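Local coordinates for dihydropteroate synthase (Xanthomonas albilineans, PDB 6Q62), which probably condenses para-aminobenzoate with 6-hydroxymethyl-7,8-dihydropterin diphosphate to give 7,8-dihydropteroate, the precursor of folates, at residues A[85-90]-A[98-103]; A[129-134]-A[171-176]. All coordinates share one frame; numbering follows the deposited sequence.

Contact 1. Residues A[85-90]-A[98-103]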
ATOM      1  N   PRO A  85     -14.869  21.953 -21.940  1.00 11.81           N
ATOM      2  CA  PRO A  85     -15.632  20.854 -22.568  1.00 11.92           C
ATOM      3  C   PRO A  85     -15.564  19.570 -21.723  1.00 13.20           C
ATOM      4  O   PRO A  85     -16.529  18.811 -21.675  1.00 13.70           O
ATOM      5  CB  PRO A  85     -14.971  20.690 -23.935  1.00 13.23           C
ATOM      6  CG  PRO A  85     -14.171  21.912 -24.147  1.00 17.82           C
ATOM      7  CD  PRO A  85     -13.767  22.409 -22.811  1.00 13.75           C
ATOM      8  N   VAL A  86     -14.433  19.340 -21.024  1.00  9.84           N
ATOM      9  CA  VAL A  86     -14.279  18.158 -20.157  1.00  8.86           C
ATOM     10  C   VAL A  86     -15.229  18.230 -18.958  1.00 12.05           C
ATOM     11  O   VAL A  86     -15.920  17.253 -18.667  1.00 13.26           O
ATOM     12  CB  VAL A  86     -12.805  17.956 -19.728  1.00 11.67           C
ATOM     13  CG1 VAL A  86     -12.652  16.808 -18.710  1.00 12.37           C
ATOM     14  CG2 VAL A  86     -11.956  17.683 -20.965  1.00 11.08           C
ATOM     15  N   ILE A  87     -15.297  19.405 -18.303  1.00  9.40           N
ATOM     16  CA  ILE A  87     -16.226  19.591 -17.179  1.00 10.12           C
ATOM     17  C   ILE A  87     -17.682  19.413 -17.672  1.00 12.82           C
ATOM     18  O   ILE A  87     -18.458  18.722 -17.018  1.00 12.45           O
ATOM     19  CB  ILE A  87     -16.015  20.978 -16.516  1.00 11.73           C
ATOM     20  CG1 ILE A  87     -14.641  21.014 -15.817  1.00 12.19           C
ATOM     21  CG2 ILE A  87     -17.142  21.299 -15.513  1.00 11.33           C
ATOM     22  CD1 ILE A  87     -14.126  22.379 -15.512  1.00 14.99           C
ATOM     23  N   GLU A  88     -18.037  20.016 -18.827  1.00 11.35           N
ATOM     24  CA  GLU A  88     -19.423  19.927 -19.343  1.00 12.60           C
ATOM     25  C   GLU A  88     -19.825  18.464 -19.580  1.00 18.54           C
ATOM     26  O   GLU A  88     -20.914  18.036 -19.192  1.00 20.54           O
ATOM     27  CB  GLU A  88     -19.581  20.749 -20.638  1.00 13.80           C
ATOM     28  CG  GLU A  88     -19.471  22.250 -20.395  1.00 18.10           C
ATOM     29  CD  GLU A  88     -19.510  23.140 -21.620  1.00 37.97           C
ATOM     30  OE1 GLU A  88     -19.134  22.666 -22.712  1.00 35.02           O
ATOM     31  OE2 GLU A  88     -19.888  24.325 -21.482  1.00 33.74           O
ATOM     32  N   ARG A  89     -18.912  17.679 -20.152  1.00 15.45           N
ATOM     33  CA  ARG A  89     -19.187  16.263 -20.423  1.00 14.79           C
ATOM     34  C   ARG A  89     -19.207  15.423 -19.151  1.00 18.64           C
ATOM     35  O   ARG A  89     -20.120  14.614 -18.973  1.00 18.42           O
ATOM     36  CB  ARG A  89     -18.195  15.708 -21.449  1.00 13.95           C
ATOM     37  CG  ARG A  89     -18.519  16.143 -22.876  1.00 19.85           C
ATOM     38  CD  ARG A  89     -17.266  16.311 -23.716  1.00 27.72           C
ATOM     39  NE  ARG A  89     -17.564  16.629 -25.125  1.00 29.90           N
ATOM     40  CZ  ARG A  89     -17.782  17.852 -25.609  1.00 44.15           C
ATOM     41  NH1 ARG A  89     -17.738  18.908 -24.810  1.00 28.84           N
ATOM     42  NH2 ARG A  89     -18.049  18.024 -26.895  1.00 41.80           N
ATOM     43  N   LEU A  90     -18.228  15.624 -18.246  1.00 12.87           N
ATOM     44  CA  LEU A  90     -18.186  14.857 -16.997  1.00 12.89           C
ATOM     45  C   LEU A  90     -19.336  15.183 -16.031  1.00 17.23           C
ATOM     46  O   LEU A  90     -19.805  14.282 -15.341  1.00 18.24           O
ATOM     47  CB  LEU A  90     -16.814  14.977 -16.288  1.00 12.02           C
ATOM     48  CG  LEU A  90     -15.636  14.258 -16.958  1.00 14.75           C
ATOM     49  CD1 LEU A  90     -14.341  14.575 -16.238  1.00 13.75           C
ATOM     50  CD2 LEU A  90     -15.843  12.713 -17.016  1.00 16.39           C
ATOM     51  N   LEU A  98     -16.900  17.549  -8.908  1.00 11.20           N
ATOM     52  CA  LEU A  98     -15.826  17.845  -9.838  1.00  8.91           C
ATOM     53  C   LEU A  98     -15.061  19.059  -9.360  1.00 13.13           C
ATOM     54  O   LEU A  98     -15.651  20.088  -9.061  1.00 13.20           O
ATOM     55  CB  LEU A  98     -16.356  18.106 -11.260  1.00  9.63           C
ATOM     56  CG  LEU A  98     -17.246  17.019 -11.859  1.00 12.87           C
ATOM     57  CD1 LEU A  98     -17.825  17.484 -13.164  1.00 15.49           C
ATOM     58  CD2 LEU A  98     -16.467  15.699 -12.071  1.00 10.37           C
ATOM     59  N   SER A  99     -13.742  18.928  -9.306  1.00  9.33           N
ATOM     60  CA  SER A  99     -12.858  20.018  -8.941  1.00  9.28           C
ATOM     61  C   SER A  99     -12.147  20.512 -10.200  1.00 11.71           C
ATOM     62  O   SER A  99     -11.881  19.736 -11.126  1.00 10.66           O
ATOM     63  CB  SER A  99     -11.816  19.507  -7.956  1.00 14.12           C
ATOM     64  OG  SER A  99     -10.782  20.454  -7.741  1.00 19.64           O
ATOM     65  N   VAL A 100     -11.891  21.823 -10.259  1.00  9.41           N
ATOM     66  CA  VAL A 100     -11.107  22.398 -11.336  1.00  7.32           C
ATOM     67  C   VAL A 100      -9.760  22.810 -10.740  1.00  9.96           C
ATOM     68  O   VAL A 100      -9.709  23.566  -9.740  1.00  9.51           O
ATOM     69  CB  VAL A 100     -11.827  23.550 -12.097  1.00 11.92           C
ATOM     70  CG1 VAL A 100     -12.226  24.714 -11.164  1.00 11.32           C
ATOM     71  CG2 VAL A 100     -10.985  24.039 -13.284  1.00 11.49           C
ATOM     72  N   ASP A 101      -8.690  22.302 -11.311  1.00  7.51           N
ATOM     73  CA  ASP A 101      -7.335  22.590 -10.847  1.00  5.39           C
ATOM     74  C   ASP A 101      -6.797  23.770 -11.671  1.00 11.34           C
ATOM     75  O   ASP A 101      -6.333  23.601 -12.815  1.00 10.21           O
ATOM     76  CB  ASP A 101      -6.495  21.323 -11.040  1.00  7.03           C
ATOM     77  CG  ASP A 101      -5.043  21.368 -10.671  1.00 19.84           C
ATOM     78  OD1 ASP A 101      -4.543  22.455 -10.368  1.00 17.63           O
ATOM     79  OD2 ASP A 101      -4.400  20.303 -10.693  1.00 28.73           O
ATOM     80  N   THR A 102      -6.946  24.977 -11.118  1.00  7.85           N
ATOM     81  CA  THR A 102      -6.516  26.204 -11.801  1.00  7.82           C
ATOM     82  C   THR A 102      -6.163  27.261 -10.761  1.00 13.22           C
ATOM     83  O   THR A 102      -6.691  27.206  -9.646  1.00 11.30           O
ATOM     84  CB  THR A 102      -7.631  26.713 -12.718  1.00  9.88           C
ATOM     85  OG1 THR A 102      -7.141  27.836 -13.485  1.00 11.25           O
ATOM     86  CG2 THR A 102      -8.918  27.126 -11.955  1.00  9.79           C
ATOM     87  N   PHE A 103      -5.309  28.224 -11.132  1.00 10.86           N
ATOM     88  CA  PHE A 103      -5.024  29.360 -10.260  1.00  9.94           C
ATOM     89  C   PHE A 103      -5.619  30.638 -10.867  1.00 13.23           C
ATOM     90  O   PHE A 103      -5.464  31.712 -10.281  1.00 12.55           O
ATOM     91  CB  PHE A 103      -3.510  29.551 -10.008  1.00 12.46           C
ATOM     92  CG  PHE A 103      -2.635  29.657 -11.225  1.00 15.05           C
ATOM     93  CD1 PHE A 103      -2.465  30.877 -11.879  1.00 20.93           C
ATOM     94  CD2 PHE A 103      -1.935  28.554 -11.687  1.00 19.28           C
ATOM     95  CE1 PHE A 103      -1.655  30.969 -13.023  1.00 22.03           C
ATOM     96  CE2 PHE A 103      -1.104  28.656 -12.815  1.00 22.88           C
ATOM     97  CZ  PHE A 103      -0.974  29.862 -13.470  1.00 19.98           C
TER

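Contact 2. Residues A[129-134]-A[171-176]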
ATOM      1  N   GLY A 129      -7.756  38.553  -7.975  1.00 11.66           N
ATOM      2  CA  GLY A 129      -9.141  38.233  -8.320  1.00 11.60           C
ATOM      3  C   GLY A 129      -9.584  36.857  -7.844  1.00 14.63           C
ATOM      4  O   GLY A 129     -10.784  36.545  -7.835  1.00 13.06           O
ATOM      5  N   ALA A 130      -8.627  35.993  -7.472  1.00  9.48           N
ATOM      6  CA  ALA A 130      -8.989  34.639  -7.035  1.00  9.45           C
ATOM      7  C   ALA A 130      -9.833  34.638  -5.743  1.00 12.71           C
ATOM      8  O   ALA A 130     -10.811  33.882  -5.650  1.00 12.60           O
ATOM      9  CB  ALA A 130      -7.728  33.792  -6.868  1.00  9.14           C
ATOM     10  N   LEU A 131      -9.514  35.520  -4.787  1.00 11.60           N
ATOM     11  CA  LEU A 131     -10.276  35.625  -3.521  1.00 12.45           C
ATOM     12  C   LEU A 131     -11.701  36.069  -3.816  1.00 15.58           C
ATOM     13  O   LEU A 131     -12.629  35.426  -3.370  1.00 12.69           O
ATOM     14  CB  LEU A 131      -9.609  36.567  -2.517  1.00 12.82           C
ATOM     15  CG  LEU A 131      -8.275  36.113  -1.887  1.00 17.26           C
ATOM     16  CD1 LEU A 131      -7.561  37.297  -1.205  1.00 16.93           C
ATOM     17  CD2 LEU A 131      -8.479  34.986  -0.869  1.00 16.79           C
ATOM     18  N   ASP A 132     -11.888  37.122  -4.671  1.00 14.30           N
ATOM     19  CA  ASP A 132     -13.208  37.600  -5.081  1.00 14.19           C
ATOM     20  C   ASP A 132     -13.987  36.499  -5.821  1.00 15.38           C
ATOM     21  O   ASP A 132     -15.174  36.335  -5.573  1.00 15.11           O
ATOM     22  CB  ASP A 132     -13.022  38.819  -5.997  1.00 16.79           C
ATOM     23  CG  ASP A 132     -14.270  39.572  -6.406  1.00 21.70           C
ATOM     24  OD1 ASP A 132     -14.945  40.103  -5.521  1.00 22.71           O
ATOM     25  OD2 ASP A 132     -14.527  39.677  -7.632  1.00 22.64           O
ATOM     26  N   ALA A 133     -13.337  35.759  -6.747  1.00 12.85           N
ATOM     27  CA  ALA A 133     -14.045  34.686  -7.460  1.00 12.30           C
ATOM     28  C   ALA A 133     -14.545  33.592  -6.489  1.00 13.23           C
ATOM     29  O   ALA A 133     -15.727  33.228  -6.490  1.00 13.51           O
ATOM     30  CB  ALA A 133     -13.151  34.084  -8.552  1.00 12.80           C
ATOM     31  N   VAL A 134     -13.677  33.087  -5.640  1.00 10.84           N
ATOM     32  CA  VAL A 134     -14.109  32.013  -4.739  1.00 11.10           C
ATOM     33  C   VAL A 134     -15.181  32.522  -3.751  1.00 14.83           C
ATOM     34  O   VAL A 134     -16.174  31.802  -3.545  1.00 13.40           O
ATOM     35  CB  VAL A 134     -12.917  31.295  -4.068  1.00 14.94           C
ATOM     36  CG1 VAL A 134     -13.382  30.270  -3.065  1.00 14.73           C
ATOM     37  CG2 VAL A 134     -12.052  30.630  -5.131  1.00 15.18           C
ATOM     38  N   VAL A 171      -1.862  28.884   7.566  1.00 17.16           N
ATOM     39  CA  VAL A 171      -2.615  29.696   8.532  1.00 15.97           C
ATOM     40  C   VAL A 171      -2.911  31.073   7.858  1.00 16.47           C
ATOM     41  O   VAL A 171      -4.055  31.521   7.843  1.00 15.56           O
ATOM     42  CB  VAL A 171      -1.806  29.853   9.849  1.00 20.52           C
ATOM     43  CG1 VAL A 171      -2.328  31.005  10.704  1.00 19.75           C
ATOM     44  CG2 VAL A 171      -1.817  28.558  10.648  1.00 20.71           C
ATOM     45  N   GLU A 172      -1.874  31.697   7.265  1.00 14.51           N
ATOM     46  CA  GLU A 172      -1.989  32.985   6.535  1.00 15.06           C
ATOM     47  C   GLU A 172      -3.023  32.930   5.404  1.00 14.77           C
ATOM     48  O   GLU A 172      -3.830  33.842   5.273  1.00 16.65           O
ATOM     49  CB  GLU A 172      -0.640  33.392   5.952  1.00 16.18           C
ATOM     50  CG  GLU A 172       0.328  33.879   7.013  1.00 30.52           C
ATOM     51  CD  GLU A 172       1.787  33.979   6.617  1.00 52.33           C
ATOM     52  OE1 GLU A 172       2.127  33.676   5.449  1.00 35.48           O
ATOM     53  OE2 GLU A 172       2.599  34.349   7.495  1.00 54.22           O
ATOM     54  N   ARG A 173      -3.035  31.837   4.621  1.00 11.51           N
ATOM     55  CA  ARG A 173      -3.990  31.729   3.515  1.00 10.58           C
ATOM     56  C   ARG A 173      -5.406  31.443   3.995  1.00 13.42           C
ATOM     57  O   ARG A 173      -6.348  31.965   3.400  1.00 13.41           O
ATOM     58  CB  ARG A 173      -3.530  30.709   2.457  1.00  8.09           C
ATOM     59  CG  ARG A 173      -2.161  31.009   1.849  1.00 12.45           C
ATOM     60  CD  ARG A 173      -2.019  32.459   1.340  1.00 14.21           C
ATOM     61  NE  ARG A 173      -3.071  32.809   0.365  1.00 12.31           N
ATOM     62  CZ  ARG A 173      -3.458  34.058   0.114  1.00 23.05           C
ATOM     63  NH1 ARG A 173      -4.397  34.298  -0.791  1.00 14.42           N
ATOM     64  NH2 ARG A 173      -2.900  35.074   0.761  1.00 14.81           N
ATOM     65  N   ILE A 174      -5.569  30.653   5.082  1.00 11.28           N
ATOM     66  CA  ILE A 174      -6.909  30.412   5.657  1.00 10.30           C
ATOM     67  C   ILE A 174      -7.463  31.791   6.094  1.00 14.70           C
ATOM     68  O   ILE A 174      -8.618  32.099   5.829  1.00 13.61           O
ATOM     69  CB  ILE A 174      -6.852  29.430   6.890  1.00 12.41           C
ATOM     70  CG1 ILE A 174      -6.545  27.970   6.407  1.00 12.00           C
ATOM     71  CG2 ILE A 174      -8.195  29.445   7.694  1.00 14.57           C
ATOM     72  CD1 ILE A 174      -6.044  27.045   7.554  1.00 12.69           C
ATOM     73  N   PHE A 175      -6.639  32.580   6.789  1.00 15.89           N
ATOM     74  CA  PHE A 175      -7.002  33.910   7.295  1.00 16.67           C
ATOM     75  C   PHE A 175      -7.385  34.843   6.137  1.00 17.93           C
ATOM     76  O   PHE A 175      -8.449  35.454   6.206  1.00 17.07           O
ATOM     77  CB  PHE A 175      -5.863  34.459   8.170  1.00 19.97           C
ATOM     78  CG  PHE A 175      -6.099  35.823   8.764  1.00 23.67           C
ATOM     79  CD1 PHE A 175      -6.880  35.979   9.904  1.00 28.54           C
ATOM     80  CD2 PHE A 175      -5.579  36.958   8.157  1.00 27.73           C
ATOM     81  CE1 PHE A 175      -7.121  37.251  10.434  1.00 30.07           C
ATOM     82  CE2 PHE A 175      -5.803  38.228   8.699  1.00 31.34           C
ATOM     83  CZ  PHE A 175      -6.554  38.361   9.848  1.00 29.73           C
ATOM     84  N   ALA A 176      -6.557  34.913   5.076  1.00 13.90           N
ATOM     85  CA  ALA A 176      -6.827  35.703   3.862  1.00 13.65           C
ATOM     86  C   ALA A 176      -8.156  35.304   3.235  1.00 15.70           C
ATOM     87  O   ALA A 176      -8.950  36.169   2.870  1.00 15.54           O
ATOM     88  CB  ALA A 176      -5.703  35.513   2.870  1.00 13.67           C
TER

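Contact 1. Residues A[85-90]-A[98-103]
Ile87 turns CG1 away from its own carbonyl carbon (chi1 -68°) and extends the chain through chi2 at 162°, which carries CD1 across to Val100; the CG2 of Val100, anti to its backbone N, comes to meet it. These two methyls touch at 4.2 Å between Ile87 CD1 and Val100 CG2, with the side chains set at a slant to each other. Leu98 makes the second point of contact by laying one branch against the helix backbone: its CD1 sits 4.0 Å from the carbonyl C of Leu90 and 4.1 Å from Leu90 CB, and also approaches the carbonyl O of Ile87. No hydrogen bond crosses this buried interface, whose side-chain contacts are apolar. Helix 76-93 and strand 98-101 form one helix-to-strand step of the TIM barrel; the axes of helical segment 85-90 and strand 98-101 run almost antiparallel (175°) and come within 10.2 Å of each other. Ala111 of the following helix, 105-114, packs on both Ile87 and Val100. Ser99 points away from the helix, and its OG hydrogen-bonds to Asp61. Asp101, at the C-terminal end of the strand, touches the bound 6-chloroguanine.

Contact 2. Residues A[129-134]-A[171-176]
Two helices of the outer layer of the TIM barrel, 130-137 and 162-179, meet here at the protein surface through Leu131, which reaches across to Arg173 and Ala176. A single methyl does the touching: Leu131 CD2 lies 3.9 Å from the carbonyl O of Ala176 and 4.1 Å from Arg173 NH1. It approaches the guanidinium obliquely, and no hydrogen bond links the two segments. The interface is small, burying 103 Å² in all. In the barrel these helices follow successive strands, with strand 141-144 lying between them in sequence and touching both Val134 and Arg173. Bends in the arginine chain at chi2 (-51°) and chi3 (-56°) bring the guanidinium along its own helix to Ala176, about one turn on. There, Ala176 CB stands 3.4 Å above the guanidinium plane, off centre, near the margin of the group. Outside the two segments, Arg173 NE hydrogen-bonds to the carbonyl O of Ala124, in the loop that precedes helix 130-137. Leu131 packs on Leu125 of that same loop, while Gly129 takes the N-cap position immediately ahead of the helix.

How the contacts relate
Both contacts belong to the same TIM barrel and follow each other in series along the chain, contact 1 closing before contact 2 opens. Their centres are 21 Å apart; the nearest atoms come within about 5 Å but do not touch. Contact 1 joins a helix to the inner parallel sheet, whereas contact 2 joins two helices of the outer layer. Helix 105-114 lies between them and packs against both, meeting Ala130, Ala133 and Val134 of contact 2. Strand 98-101 brings Asp101 of contact 1 into touch with 6-chloroguanine in its pocket, while contact 2 lies at the protein surface and contributes no residue to that pocket.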